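Local coordinates for protein 4'-phospho-dehydrooxetanocin synthase (Bacillus megaterium, PDB 5UL3) that catalyses the oxidative ring contraction of dAMP to an oxetane aldehyde in oxetanocin A biosynthesis, using cobalamin, a [4Fe-4S] cluster and S-adenosylmethionine, at residues E195-I200 with E229-L234; L307-G312 with M360-F365; L479-D484 with S584-T589; P532-V537 with T632-S637. One frame throughout, in Å; residues are numbered along the deposited sequence.

Contact 1 (E195-I200 with E229-L234); sequences EILDLI and ERYPSL. With EDO (1,2-ethanediol), chain U.
Asp198 and Arg230 meet through a side-on salt bridge that a tyrosine hydroxyl shares. Arg230 runs fully extended from CG to NE, and that reach brings its guanidinium to the helix 190-205, where NE bonds Asp198 OD1 (2.9 Å) and NH2 bonds Asp198 OD2 (2.7 Å). The two flat groups do not lie in one plane: carboxylate and guanidinium are turned 44° apart. Asp198 OD1 accepts a second time, from Tyr231 OH at 2.8 Å, which arrives from above the carboxylate plane while Arg230 NE uses the syn lone pair. The ring behind that hydroxyl lies against Leu197, whose CB makes a CH-pi contact over the face, 3.9 Å from the centroid. Leu197 CD1 also reaches Tyr231 CE2 (3.7 Å), and Arg230 CG packs near the rim of the face opposite Leu197 CB. In the cobalamin-binding Rossmann domain, Tyr231 is further bordered by Phe194 and Tyr201 of helix 190-205, while Leu197 and Leu234 both pack on Ile213 of strand 212-216.

Contact 2 (L307-G312 with M360-F365); sequences LETSRG and MADEEF
Asp362 is the knot of the tight half of this contact, its carboxylate turned onto strand 305-311. Thr309 N bonds Asp362 OD1 (2.8 Å, 169° at the hydrogen), and Thr309 OG1 donates to Asp362 OD2 at 2.6 Å, gripping both oxygens. Ser310 OG also lies 2.8 Å from Asp362 OD2, with Glu364 O a competing acceptor for its proton. Ala361 N makes a nearly straight bond to Leu307 O (2.7 Å), continuing the parallel pairing of Leu307 with Met360, and Thr309 CG2 touches Met360 SD. Toward Gly312 direct contacts give way to water-bridged ones between buried residues. One water accepts from Glu364 N and donates to Ser310 OG, with Gly312 O also within reach; another links Gly312 N to Glu363 OE1, the latter bond 2.6 Å long. Glu363 OE1 also pairs with Arg323. In the partial TIM barrel of this radical SAM enzyme, strand 305-311 and the loop after parallel strand 357-360 meet the cofactors: Glu308, Ala361 and Glu363 bind cobalamin, and Glu363 touches the [4Fe-4S] cluster.

Contact 3 (L479-D484 with S584-T589); sequences LMKGLD and SFVDKT. With EDO (1,2-ethanediol), chain Q.
A single aspartate at a helix start also holds a distant loop: Asp587 OD2 accepts a bond from Gly482 N (2.8 Å, 161° at the hydrogen), while its other oxygen, OD1, accepts from Asn590 N. The loop amide comes in on the anti side of the carboxylate, 35° out of its plane. With CG anti to the backbone N (chi1 -177°), the carboxylate lies between the loop and the first turn of the helix, and Asp587 CB comes within 3.3 Å of Met480 O. This is an N-cap: Asp587 directly precedes helix 588-617, which belongs to the helical C-terminal part of the enzyme, whereas the loop 479-484 follows strand 470-473, the last strand of the partial TIM barrel. A water spans the same gap, donating to Met480 O (2.7 Å) and accepting from Asp587 N (3.0 Å). Beside these polar links, Val586 supplies the apolar packing. Its CG1 branch lies 4.0 Å from Leu479 CA, against the backbone rather than the leucine's tip, and 4.1 Å from Lys481 CG, where the two side chains pass at a slant. The extended chain of Lys481 carries NZ onward to a salt bridge with Glu563, on helix 551-563, a helix that Leu479 also packs against.

Contact 4 (P532-V537 with T632-S637); sequences PVYTIV and THREIS. With EDO (1,2-ethanediol), chain T.
Val537 O is held by Arg634 NH1 and by a water that Arg634 NH2 binds in turn. The direct bond is short and straight, 2.8 Å with 167° at the hydrogen; Arg634 NH1 lies in the carbonyl plane on a lone pair of Val537 O. NH1 of Arg634 gives a second, weak bond to Tyr534 O (3.0 Å). Thr535 O sits over the centre of one guanidinium face, 3.6 Å from Arg634 CZ, so three carbonyls, of Tyr534, Thr535 and Val537, meet the group. Leaving the helix with CG anti to the backbone N, the Arg634 chain bends at chi3 (-65°) to reach them. An ethanediol, probably from the crystallisation liquor, lies at the edge made by NE and NH2, accepting from both. The Tyr534 ring runs antiparallel to the arginine chain, its plane 12° from the guanidinium, with Arg634 CD at its edge 4.1 Å from Tyr534 CD1. Tyr534 OH touches Glu635 CG (3.7 Å), and a water bridges the hydroxyl to Glu635 OE1. An arginine of helix 620-648, in the C-terminal helix bundle, thus binds carbonyls of the 3-10 segment 533-535 and of Val537 beyond it, which packs on strand 470-473 of the partial TIM barrel.

The four contacts sample three of the enzyme's domains in chain order. Contact 1 closes first, within the cobalamin-binding Rossmann fold; contact 2 follows, at adjacent strands of the partial TIM barrel, its centre about 32 Å from that of contact 1. Contacts 3 and 4 alternate along the chain, each joining a loop beyond the barrel's last strand, 470-473, to one of two consecutive helices, 588-617 and 620-648. Their centres lie about 24 Å apart, on the same side of the chain's centre, whereas contacts 1 and 4 lie on opposite sides. Contact 2 forms part of the cofactor site, while contacts 3 and 4 attach the C-terminal helices to the barrel at two separate places.

Contact 1 (E195-I200 with E229-L234)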
loop_
_atom_site.group_PDB
_atom_site.type_symbol
_atom_site.label_atom_id
_atom_site.label_comp_id
_atom_site.label_asym_id
_atom_site.label_seq_id
_atom_site.Cartn_x
_atom_site.Cartn_y
_atom_site.Cartn_z
ATOM N N GLU A 195 8.114 -2.548 -22.576
ATOM C CA GLU A 195 8.795 -1.490 -23.327
ATOM C C GLU A 195 10.181 -1.213 -22.759
ATOM O O GLU A 195 11.160 -1.076 -23.506
ATOM C CB GLU A 195 7.964 -0.208 -23.316
ATOM C CG GLU A 195 6.677 -0.278 -24.133
ATOM C CD GLU A 195 5.988 1.071 -24.247
ATOM O OE1 GLU A 195 6.695 2.099 -24.157
ATOM O OE2 GLU A 195 4.749 1.102 -24.431
ATOM N N ILE A 196 10.281 -1.107 -21.432
ATOM C CA ILE A 196 11.570 -0.821 -20.813
ATOM C C ILE A 196 12.510 -2.004 -20.981
ATOM O O ILE A 196 13.686 -1.826 -21.314
ATOM C CB ILE A 196 11.390 -0.437 -19.334
ATOM C CG1 ILE A 196 10.604 0.868 -19.220
ATOM C CG2 ILE A 196 12.747 -0.291 -18.648
ATOM C CD1 ILE A 196 10.144 1.189 -17.808
ATOM N N LEU A 197 12.007 -3.231 -20.762
ATOM C CA LEU A 197 12.834 -4.422 -20.954
ATOM C C LEU A 197 13.311 -4.536 -22.401
ATOM O O LEU A 197 14.471 -4.876 -22.654
ATOM C CB LEU A 197 12.049 -5.676 -20.546
ATOM C CG LEU A 197 11.922 -5.829 -19.020
ATOM C CD1 LEU A 197 10.901 -6.920 -18.630
ATOM C CD2 LEU A 197 13.299 -6.119 -18.410
ATOM N N ASP A 198 12.421 -4.278 -23.363
ATOM C CA ASP A 198 12.822 -4.291 -24.772
ATOM C C ASP A 198 14.042 -3.404 -25.009
ATOM O O ASP A 198 15.027 -3.833 -25.616
ATOM C CB ASP A 198 11.658 -3.836 -25.658
ATOM C CG ASP A 198 10.590 -4.908 -25.846
ATOM O OD1 ASP A 198 10.749 -6.071 -25.396
ATOM O OD2 ASP A 198 9.562 -4.570 -26.459
ATOM N N LEU A 199 14.001 -2.166 -24.492
ATOM C CA LEU A 199 15.096 -1.215 -24.683
ATOM C C LEU A 199 16.354 -1.628 -23.925
ATOM O O LEU A 199 17.472 -1.418 -24.408
ATOM C CB LEU A 199 14.652 0.169 -24.233
ATOM C CG LEU A 199 13.753 0.879 -25.231
ATOM C CD1 LEU A 199 12.984 1.960 -24.517
ATOM C CD2 LEU A 199 14.635 1.466 -26.323
ATOM N N ILE A 200 16.195 -2.190 -22.724
ATOM C CA ILE A 200 17.354 -2.671 -21.978
ATOM C C ILE A 200 18.074 -3.756 -22.762
ATOM O O ILE A 200 19.301 -3.728 -22.908
ATOM C CB ILE A 200 16.927 -3.189 -20.591
ATOM C CG1 ILE A 200 16.524 -2.019 -19.696
ATOM C CG2 ILE A 200 18.066 -4.007 -19.965
ATOM C CD1 ILE A 200 15.873 -2.473 -18.378
ATOM N N GLU A 229 8.693 -16.023 -21.878
ATOM C CA GLU A 229 8.457 -16.245 -23.300
ATOM C C GLU A 229 9.151 -15.182 -24.144
ATOM O O GLU A 229 9.739 -15.484 -25.187
ATOM C CB GLU A 229 6.953 -16.266 -23.555
ATOM C CG GLU A 229 6.530 -16.264 -25.002
ATOM C CD GLU A 229 5.020 -16.257 -25.125
ATOM O OE1 GLU A 229 4.347 -16.232 -24.070
ATOM O OE2 GLU A 229 4.507 -16.278 -26.265
ATOM N N ARG A 230 9.126 -13.935 -23.686
ATOM C CA ARG A 230 9.738 -12.839 -24.421
ATOM C C ARG A 230 11.186 -12.587 -24.009
ATOM O O ARG A 230 11.997 -12.171 -24.846
ATOM C CB ARG A 230 8.890 -11.575 -24.236
ATOM C CG ARG A 230 9.359 -10.372 -25.028
ATOM C CD ARG A 230 8.332 -9.258 -24.955
ATOM N NE ARG A 230 8.719 -8.091 -25.744
ATOM C CZ ARG A 230 8.404 -7.920 -27.025
ATOM N NH1 ARG A 230 7.701 -8.849 -27.659
ATOM N NH2 ARG A 230 8.792 -6.827 -27.672
ATOM N N TYR A 231 11.539 -12.840 -22.747
ATOM C CA TYR A 231 12.892 -12.610 -22.238
ATOM C C TYR A 231 13.374 -13.881 -21.555
ATOM O O TYR A 231 13.237 -14.032 -20.333
ATOM C CB TYR A 231 12.931 -11.432 -21.269
ATOM C CG TYR A 231 12.107 -10.260 -21.711
ATOM C CD1 TYR A 231 12.577 -9.373 -22.673
ATOM C CD2 TYR A 231 10.851 -10.032 -21.168
ATOM C CE1 TYR A 231 11.828 -8.304 -23.077
ATOM C CE2 TYR A 231 10.083 -8.955 -21.573
ATOM C CZ TYR A 231 10.584 -8.092 -22.530
ATOM O OH TYR A 231 9.832 -7.024 -22.940
ATOM N N PRO A 232 13.953 -14.818 -22.314
ATOM C CA PRO A 232 14.283 -16.129 -21.729
ATOM C C PRO A 232 15.338 -16.077 -20.638
ATOM O O PRO A 232 15.324 -16.943 -19.756
ATOM C CB PRO A 232 14.770 -16.945 -22.939
ATOM C CG PRO A 232 14.209 -16.244 -24.133
ATOM C CD PRO A 232 14.162 -14.788 -23.772
ATOM N N SER A 233 16.253 -15.104 -20.662
ATOM C CA SER A 233 17.325 -15.028 -19.671
ATOM C C SER A 233 16.948 -14.222 -18.426
ATOM O O SER A 233 17.771 -14.101 -17.510
ATOM C CB SER A 233 18.594 -14.436 -20.307
ATOM O OG SER A 233 18.434 -13.060 -20.584
ATOM N N LEU A 234 15.728 -13.698 -18.363
ATOM C CA LEU A 234 15.284 -12.863 -17.253
ATOM C C LEU A 234 15.188 -13.683 -15.967
ATOM O O LEU A 234 14.825 -14.861 -15.979
ATOM C CB LEU A 234 13.924 -12.246 -17.588
ATOM C CG LEU A 234 13.309 -11.218 -16.637
ATOM C CD1 LEU A 234 14.191 -9.975 -16.589
ATOM C CD2 LEU A 234 11.904 -10.851 -17.091
HETATM C C1 EDO U . 15.510 -11.457 -24.464
HETATM O O1 EDO U . 15.713 -10.478 -25.494
HETATM C C2 EDO U . 16.808 -11.748 -23.714
HETATM O O2 EDO U . 16.586 -12.735 -22.686
#

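Contact 2 (L307-G312 with M360-F365)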
loop_
_atom_site.group_PDB
_atom_site.type_symbol
_atom_site.label_atom_id
_atom_site.label_comp_id
_atom_site.label_asym_id
_atom_site.label_seq_id
_atom_site.Cartn_x
_atom_site.Cartn_y
_atom_site.Cartn_z
ATOM N N LEU A 307 5.823 3.915 5.494
ATOM C CA LEU A 307 6.715 3.017 6.218
ATOM C C LEU A 307 5.973 1.696 6.347
ATOM O O LEU A 307 4.747 1.685 6.449
ATOM C CB LEU A 307 7.067 3.534 7.611
ATOM C CG LEU A 307 8.113 2.696 8.361
ATOM C CD1 LEU A 307 9.406 2.611 7.541
ATOM C CD2 LEU A 307 8.390 3.302 9.738
ATOM N N GLU A 308 6.714 0.594 6.331
ATOM C CA GLU A 308 6.143 -0.726 6.598
ATOM C C GLU A 308 6.741 -1.210 7.911
ATOM O O GLU A 308 7.960 -1.404 7.999
ATOM C CB GLU A 308 6.439 -1.697 5.450
ATOM C CG GLU A 308 5.572 -2.998 5.506
ATOM C CD GLU A 308 5.868 -3.999 4.381
ATOM O OE1 GLU A 308 7.034 -4.075 3.934
ATOM O OE2 GLU A 308 4.933 -4.737 3.956
ATOM N N THR A 309 5.909 -1.374 8.951
ATOM C CA THR A 309 6.466 -1.737 10.260
ATOM C C THR A 309 6.345 -3.231 10.544
ATOM O O THR A 309 6.751 -3.682 11.622
ATOM C CB THR A 309 5.810 -0.943 11.414
ATOM O OG1 THR A 309 4.421 -1.303 11.551
ATOM C CG2 THR A 309 5.930 0.590 11.179
ATOM N N SER A 310 5.795 -3.989 9.602
ATOM C CA SER A 310 5.672 -5.442 9.686
ATOM C C SER A 310 5.368 -5.960 8.292
ATOM O O SER A 310 4.877 -5.222 7.435
ATOM C CB SER A 310 4.568 -5.866 10.665
ATOM O OG SER A 310 3.291 -5.504 10.181
ATOM N N ARG A 311 5.653 -7.243 8.074
ATOM C CA ARG A 311 5.381 -7.893 6.803
ATOM C C ARG A 311 4.539 -9.133 7.053
ATOM O O ARG A 311 4.728 -9.818 8.058
ATOM C CB ARG A 311 6.669 -8.286 6.091
ATOM C CG ARG A 311 7.471 -7.050 5.648
ATOM C CD ARG A 311 8.669 -7.441 4.812
ATOM N NE ARG A 311 9.285 -6.257 4.181
ATOM C CZ ARG A 311 10.447 -6.299 3.523
ATOM N NH1 ARG A 311 11.104 -7.451 3.409
ATOM N NH2 ARG A 311 10.958 -5.190 2.992
ATOM N N GLY A 312 3.624 -9.398 6.123
ATOM C CA GLY A 312 2.777 -10.576 6.163
ATOM C C GLY A 312 1.499 -10.382 6.957
ATOM O O GLY A 312 1.208 -9.324 7.529
ATOM N N MET A 360 1.034 3.960 6.831
ATOM C CA MET A 360 1.644 2.661 7.105
ATOM C C MET A 360 1.278 1.679 6.003
ATOM O O MET A 360 0.097 1.518 5.650
ATOM C CB MET A 360 1.207 2.091 8.457
ATOM C CG MET A 360 1.502 2.927 9.676
ATOM S SD MET A 360 3.273 3.213 9.949
ATOM C CE MET A 360 3.182 3.922 11.593
ATOM N N ALA A 361 2.294 1.008 5.471
ATOM C CA ALA A 361 2.092 0.068 4.380
ATOM C C ALA A 361 1.656 -1.317 4.860
ATOM O O ALA A 361 1.245 -2.128 4.021
ATOM C CB ALA A 361 3.384 -0.083 3.560
ATOM N N ASP A 362 1.713 -1.579 6.168
ATOM C CA ASP A 362 1.446 -2.917 6.723
ATOM C C ASP A 362 0.115 -3.482 6.236
ATOM O O ASP A 362 -0.922 -2.812 6.288
ATOM C CB ASP A 362 1.406 -2.868 8.255
ATOM C CG ASP A 362 2.623 -2.243 8.869
ATOM O OD1 ASP A 362 3.138 -1.227 8.341
ATOM O OD2 ASP A 362 3.026 -2.723 9.936
ATOM N N GLU A 363 0.138 -4.746 5.804
ATOM C CA GLU A 363 -1.112 -5.489 5.673
ATOM C C GLU A 363 -1.806 -5.619 7.019
ATOM O O GLU A 363 -3.042 -5.584 7.099
ATOM C CB GLU A 363 -0.838 -6.878 5.086
ATOM C CG GLU A 363 -0.495 -6.867 3.605
ATOM C CD GLU A 363 -0.382 -8.273 3.056
ATOM O OE1 GLU A 363 0.435 -9.039 3.614
ATOM O OE2 GLU A 363 -1.147 -8.614 2.116
ATOM N N GLU A 364 -1.026 -5.795 8.081
ATOM C CA GLU A 364 -1.521 -6.108 9.424
ATOM C C GLU A 364 -0.638 -5.350 10.411
ATOM O O GLU A 364 0.400 -5.857 10.860
ATOM C CB GLU A 364 -1.494 -7.616 9.689
ATOM C CG GLU A 364 -1.934 -7.995 11.093
ATOM C CD GLU A 364 -1.920 -9.498 11.345
ATOM O OE1 GLU A 364 -1.232 -10.245 10.609
ATOM O OE2 GLU A 364 -2.617 -9.928 12.288
ATOM N N PHE A 365 -1.075 -4.143 10.780
ATOM C CA PHE A 365 -0.278 -3.311 11.676
ATOM C C PHE A 365 -0.199 -3.915 13.077
ATOM O O PHE A 365 0.863 -3.887 13.709
ATOM C CB PHE A 365 -0.872 -1.900 11.721
ATOM C CG PHE A 365 -0.112 -0.945 12.597
ATOM C CD1 PHE A 365 1.177 -0.542 12.256
ATOM C CD2 PHE A 365 -0.692 -0.417 13.743
ATOM C CE1 PHE A 365 1.869 0.359 13.060
ATOM C CE2 PHE A 365 -0.003 0.499 14.551
ATOM C CZ PHE A 365 1.285 0.875 14.214
HETATM O O HOH W 1 2.885 -5.743 5.354
HETATM O O HOH W 2 3.514 -3.334 13.268
HETATM O O HOH W 3 1.879 -6.605 7.878
HETATM O O HOH W 4 2.817 -8.016 3.932
#

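Contact 3 (L479-D484 with S584-T589)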
loop_
_atom_site.group_PDB
_atom_site.type_symbol
_atom_site.label_atom_id
_atom_site.label_comp_id
_atom_site.label_asym_id
_atom_site.label_seq_id
_atom_site.Cartn_x
_atom_site.Cartn_y
_atom_site.Cartn_z
ATOM N N LEU A 479 -20.182 -16.335 -6.513
ATOM C CA LEU A 479 -20.794 -17.567 -6.032
ATOM C C LEU A 479 -22.074 -17.327 -5.245
ATOM O O LEU A 479 -22.668 -18.294 -4.755
ATOM C CB LEU A 479 -19.793 -18.357 -5.177
ATOM C CG LEU A 479 -18.531 -18.753 -5.947
ATOM C CD1 LEU A 479 -17.559 -19.564 -5.095
ATOM C CD2 LEU A 479 -18.916 -19.521 -7.210
ATOM N N MET A 480 -22.526 -16.078 -5.128
ATOM C CA MET A 480 -23.739 -15.775 -4.382
ATOM C C MET A 480 -24.965 -16.286 -5.131
ATOM O O MET A 480 -25.131 -16.023 -6.326
ATOM C CB MET A 480 -23.880 -14.266 -4.164
ATOM C CG MET A 480 -25.064 -13.872 -3.260
ATOM S SD MET A 480 -25.343 -12.084 -3.275
ATOM C CE MET A 480 -23.796 -11.493 -2.538
ATOM N N LYS A 481 -25.833 -16.985 -4.415
ATOM C CA LYS A 481 -27.066 -17.533 -4.969
ATOM C C LYS A 481 -28.247 -16.828 -4.324
ATOM O O LYS A 481 -28.377 -16.829 -3.093
ATOM C CB LYS A 481 -27.140 -19.044 -4.742
ATOM C CG LYS A 481 -26.158 -19.824 -5.598
ATOM C CD LYS A 481 -26.371 -21.329 -5.497
ATOM C CE LYS A 481 -25.478 -22.054 -6.490
ATOM N NZ LYS A 481 -25.622 -23.531 -6.386
ATOM N N GLY A 482 -29.103 -16.245 -5.151
ATOM C CA GLY A 482 -30.274 -15.539 -4.672
ATOM C C GLY A 482 -29.926 -14.160 -4.151
ATOM O O GLY A 482 -28.774 -13.731 -4.153
ATOM N N LEU A 483 -30.953 -13.466 -3.663
ATOM C CA LEU A 483 -30.836 -12.080 -3.229
ATOM C C LEU A 483 -30.667 -11.918 -1.720
ATOM O O LEU A 483 -30.459 -10.787 -1.259
ATOM C CB LEU A 483 -32.067 -11.285 -3.694
ATOM C CG LEU A 483 -32.283 -11.181 -5.206
ATOM C CD1 LEU A 483 -33.648 -10.569 -5.537
ATOM C CD2 LEU A 483 -31.171 -10.371 -5.868
ATOM N N ASP A 484 -30.735 -13.007 -0.943
ATOM C CA ASP A 484 -30.728 -12.897 0.519
ATOM C C ASP A 484 -29.489 -12.162 1.028
ATOM O O ASP A 484 -29.584 -11.317 1.924
ATOM C CB ASP A 484 -30.795 -14.283 1.167
ATOM C CG ASP A 484 -32.186 -14.883 1.141
ATOM O OD1 ASP A 484 -33.125 -14.197 0.685
ATOM O OD2 ASP A 484 -32.330 -16.044 1.584
ATOM N N SER A 584 -17.742 -14.790 -14.513
ATOM C CA SER A 584 -19.177 -14.542 -14.524
ATOM C C SER A 584 -19.812 -15.053 -13.234
ATOM O O SER A 584 -19.212 -15.813 -12.471
ATOM C CB SER A 584 -19.833 -15.202 -15.737
ATOM O OG SER A 584 -19.310 -14.698 -16.954
ATOM N N PHE A 585 -21.050 -14.623 -12.994
ATOM C CA PHE A 585 -21.776 -14.982 -11.782
ATOM C C PHE A 585 -22.582 -16.253 -12.003
ATOM O O PHE A 585 -23.202 -16.426 -13.053
ATOM C CB PHE A 585 -22.725 -13.854 -11.367
ATOM C CG PHE A 585 -22.027 -12.651 -10.779
ATOM C CD1 PHE A 585 -21.210 -11.848 -11.561
ATOM C CD2 PHE A 585 -22.216 -12.319 -9.455
ATOM C CE1 PHE A 585 -20.567 -10.738 -11.019
ATOM C CE2 PHE A 585 -21.576 -11.217 -8.892
ATOM C CZ PHE A 585 -20.751 -10.421 -9.685
ATOM N N VAL A 586 -22.592 -17.123 -10.988
ATOM C CA VAL A 586 -23.366 -18.357 -11.071
ATOM C C VAL A 586 -24.863 -18.059 -11.042
ATOM O O VAL A 586 -25.665 -18.826 -11.594
ATOM C CB VAL A 586 -22.952 -19.328 -9.950
ATOM C CG1 VAL A 586 -23.515 -18.888 -8.598
ATOM C CG2 VAL A 586 -23.405 -20.746 -10.287
ATOM N N ASP A 587 -25.262 -16.946 -10.423
ATOM C CA ASP A 587 -26.648 -16.485 -10.409
ATOM C C ASP A 587 -26.770 -15.329 -11.404
ATOM O O ASP A 587 -26.252 -14.235 -11.158
ATOM C CB ASP A 587 -27.039 -16.075 -8.987
ATOM C CG ASP A 587 -28.487 -15.640 -8.859
ATOM O OD1 ASP A 587 -28.953 -14.796 -9.654
ATOM O OD2 ASP A 587 -29.152 -16.122 -7.922
ATOM N N LYS A 588 -27.466 -15.568 -12.526
ATOM C CA LYS A 588 -27.526 -14.570 -13.600
ATOM C C LYS A 588 -28.151 -13.258 -13.146
ATOM O O LYS A 588 -27.767 -12.192 -13.638
ATOM C CB LYS A 588 -28.314 -15.104 -14.796
ATOM C CG LYS A 588 -27.572 -16.087 -15.691
ATOM C CD LYS A 588 -28.290 -16.216 -17.040
ATOM C CE LYS A 588 -27.788 -17.405 -17.848
ATOM N NZ LYS A 588 -28.211 -18.705 -17.253
ATOM N N THR A 589 -29.132 -13.312 -12.242
ATOM C CA THR A 589 -29.714 -12.081 -11.717
ATOM C C THR A 589 -28.661 -11.258 -10.982
ATOM O O THR A 589 -28.489 -10.057 -11.245
ATOM C CB THR A 589 -30.882 -12.402 -10.783
ATOM O OG1 THR A 589 -31.852 -13.201 -11.477
ATOM C CG2 THR A 589 -31.547 -11.128 -10.325
HETATM C C1 EDO Q . -32.464 -14.034 -16.275
HETATM O O1 EDO Q . -31.224 -14.223 -16.968
HETATM C C2 EDO Q . -32.204 -13.255 -14.994
HETATM O O2 EDO Q . -33.237 -13.512 -14.040
HETATM O O HOH W 5 -23.795 -15.211 -8.475
#

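Contact 4 (P532-V537 with T632-S637)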
loop_
_atom_site.group_PDB
_atom_site.type_symbol
_atom_site.label_atom_id
_atom_site.label_comp_id
_atom_site.label_asym_id
_atom_site.label_seq_id
_atom_site.Cartn_x
_atom_site.Cartn_y
_atom_site.Cartn_z
ATOM N N PRO A 532 -25.452 6.241 8.714
ATOM C CA PRO A 532 -25.398 4.807 8.423
ATOM C C PRO A 532 -24.002 4.368 8.009
ATOM O O PRO A 532 -23.159 5.160 7.576
ATOM C CB PRO A 532 -26.399 4.626 7.279
ATOM C CG PRO A 532 -26.599 5.988 6.697
ATOM C CD PRO A 532 -26.320 6.981 7.774
ATOM N N VAL A 533 -23.779 3.055 8.146
ATOM C CA VAL A 533 -22.464 2.478 7.882
ATOM C C VAL A 533 -22.006 2.767 6.457
ATOM O O VAL A 533 -20.816 3.006 6.219
ATOM C CB VAL A 533 -22.475 0.961 8.174
ATOM C CG1 VAL A 533 -21.177 0.312 7.684
ATOM C CG2 VAL A 533 -22.671 0.711 9.664
ATOM N N TYR A 534 -22.926 2.761 5.482
ATOM C CA TYR A 534 -22.476 2.944 4.102
ATOM C C TYR A 534 -21.748 4.267 3.899
ATOM O O TYR A 534 -20.996 4.392 2.927
ATOM C CB TYR A 534 -23.634 2.819 3.099
ATOM C CG TYR A 534 -24.744 3.850 3.186
ATOM C CD1 TYR A 534 -24.552 5.165 2.759
ATOM C CD2 TYR A 534 -26.016 3.483 3.622
ATOM C CE1 TYR A 534 -25.595 6.108 2.821
ATOM C CE2 TYR A 534 -27.070 4.422 3.676
ATOM C CZ TYR A 534 -26.843 5.725 3.286
ATOM O OH TYR A 534 -27.881 6.641 3.356
ATOM N N THR A 535 -21.902 5.234 4.812
ATOM C CA THR A 535 -21.188 6.498 4.654
ATOM C C THR A 535 -19.669 6.345 4.754
ATOM O O THR A 535 -18.952 7.235 4.298
ATOM C CB THR A 535 -21.676 7.544 5.684
ATOM O OG1 THR A 535 -21.432 7.092 7.031
ATOM C CG2 THR A 535 -23.171 7.840 5.509
ATOM N N ILE A 536 -19.146 5.251 5.313
ATOM C CA ILE A 536 -17.697 5.078 5.405
ATOM C C ILE A 536 -17.176 3.968 4.482
ATOM O O ILE A 536 -16.007 3.563 4.601
ATOM C CB ILE A 536 -17.246 4.851 6.858
ATOM C CG1 ILE A 536 -17.869 3.569 7.423
ATOM C CG2 ILE A 536 -17.621 6.049 7.729
ATOM C CD1 ILE A 536 -17.162 3.059 8.667
ATOM N N VAL A 537 -17.999 3.491 3.544
ATOM C CA VAL A 537 -17.561 2.484 2.587
ATOM C C VAL A 537 -16.599 3.121 1.602
ATOM O O VAL A 537 -16.879 4.187 1.047
ATOM C CB VAL A 537 -18.770 1.862 1.866
ATOM C CG1 VAL A 537 -18.316 1.092 0.628
ATOM C CG2 VAL A 537 -19.518 0.934 2.819
ATOM N N THR A 632 -24.896 13.165 -1.127
ATOM C CA THR A 632 -26.162 12.826 -1.748
ATOM C C THR A 632 -25.978 11.750 -2.807
ATOM O O THR A 632 -26.782 10.810 -2.893
ATOM C CB THR A 632 -26.783 14.097 -2.333
ATOM O OG1 THR A 632 -27.020 15.003 -1.255
ATOM C CG2 THR A 632 -28.096 13.786 -3.020
ATOM N N HIS A 633 -24.926 11.876 -3.615
ATOM C CA HIS A 633 -24.613 10.862 -4.619
ATOM C C HIS A 633 -24.431 9.484 -3.990
ATOM O O HIS A 633 -24.955 8.485 -4.499
ATOM C CB HIS A 633 -23.349 11.260 -5.372
ATOM C CG HIS A 633 -22.767 10.166 -6.208
ATOM N ND1 HIS A 633 -21.539 9.597 -5.942
ATOM C CD2 HIS A 633 -23.237 9.543 -7.315
ATOM C CE1 HIS A 633 -21.283 8.670 -6.849
ATOM N NE2 HIS A 633 -22.298 8.620 -7.694
ATOM N N ARG A 634 -23.685 9.415 -2.886
ATOM C CA ARG A 634 -23.478 8.136 -2.207
ATOM C C ARG A 634 -24.798 7.564 -1.722
ATOM O O ARG A 634 -25.056 6.362 -1.848
ATOM C CB ARG A 634 -22.512 8.325 -1.035
ATOM C CG ARG A 634 -22.289 7.056 -0.214
ATOM C CD ARG A 634 -21.513 7.386 1.067
ATOM N NE ARG A 634 -20.149 7.853 0.812
ATOM C CZ ARG A 634 -19.086 7.058 0.720
ATOM N NH1 ARG A 634 -19.206 5.725 0.849
ATOM N NH2 ARG A 634 -17.895 7.596 0.509
ATOM N N GLU A 635 -25.638 8.416 -1.149
ATOM C CA GLU A 635 -26.958 8.006 -0.698
ATOM C C GLU A 635 -27.790 7.470 -1.862
ATOM O O GLU A 635 -28.382 6.386 -1.778
ATOM C CB GLU A 635 -27.607 9.222 -0.034
ATOM C CG GLU A 635 -28.903 9.042 0.682
ATOM C CD GLU A 635 -29.300 10.334 1.382
ATOM O OE1 GLU A 635 -28.651 10.678 2.391
ATOM O OE2 GLU A 635 -30.217 11.030 0.897
ATOM N N ILE A 636 -27.810 8.200 -2.981
ATOM C CA ILE A 636 -28.573 7.754 -4.148
ATOM C C ILE A 636 -28.021 6.434 -4.672
ATOM O O ILE A 636 -28.780 5.550 -5.089
ATOM C CB ILE A 636 -28.568 8.836 -5.247
ATOM C CG1 ILE A 636 -29.255 10.118 -4.766
ATOM C CG2 ILE A 636 -29.242 8.317 -6.515
ATOM C CD1 ILE A 636 -29.029 11.305 -5.738
ATOM N N SER A 637 -26.694 6.277 -4.654
ATOM C CA SER A 637 -26.079 5.035 -5.121
ATOM C C SER A 637 -26.413 3.863 -4.205
ATOM O O SER A 637 -26.617 2.741 -4.683
ATOM C CB SER A 637 -24.561 5.205 -5.228
ATOM O OG SER A 637 -24.235 6.177 -6.213
HETATM C C1 EDO T . -19.141 11.699 0.882
HETATM O O1 EDO T . -19.888 10.605 1.436
HETATM C C2 EDO T . -17.693 11.284 0.721
HETATM O O2 EDO T . -17.625 10.280 -0.286
HETATM O O HOH W 6 -26.435 9.438 3.743
HETATM O O HOH W 7 -15.251 6.611 -0.319
#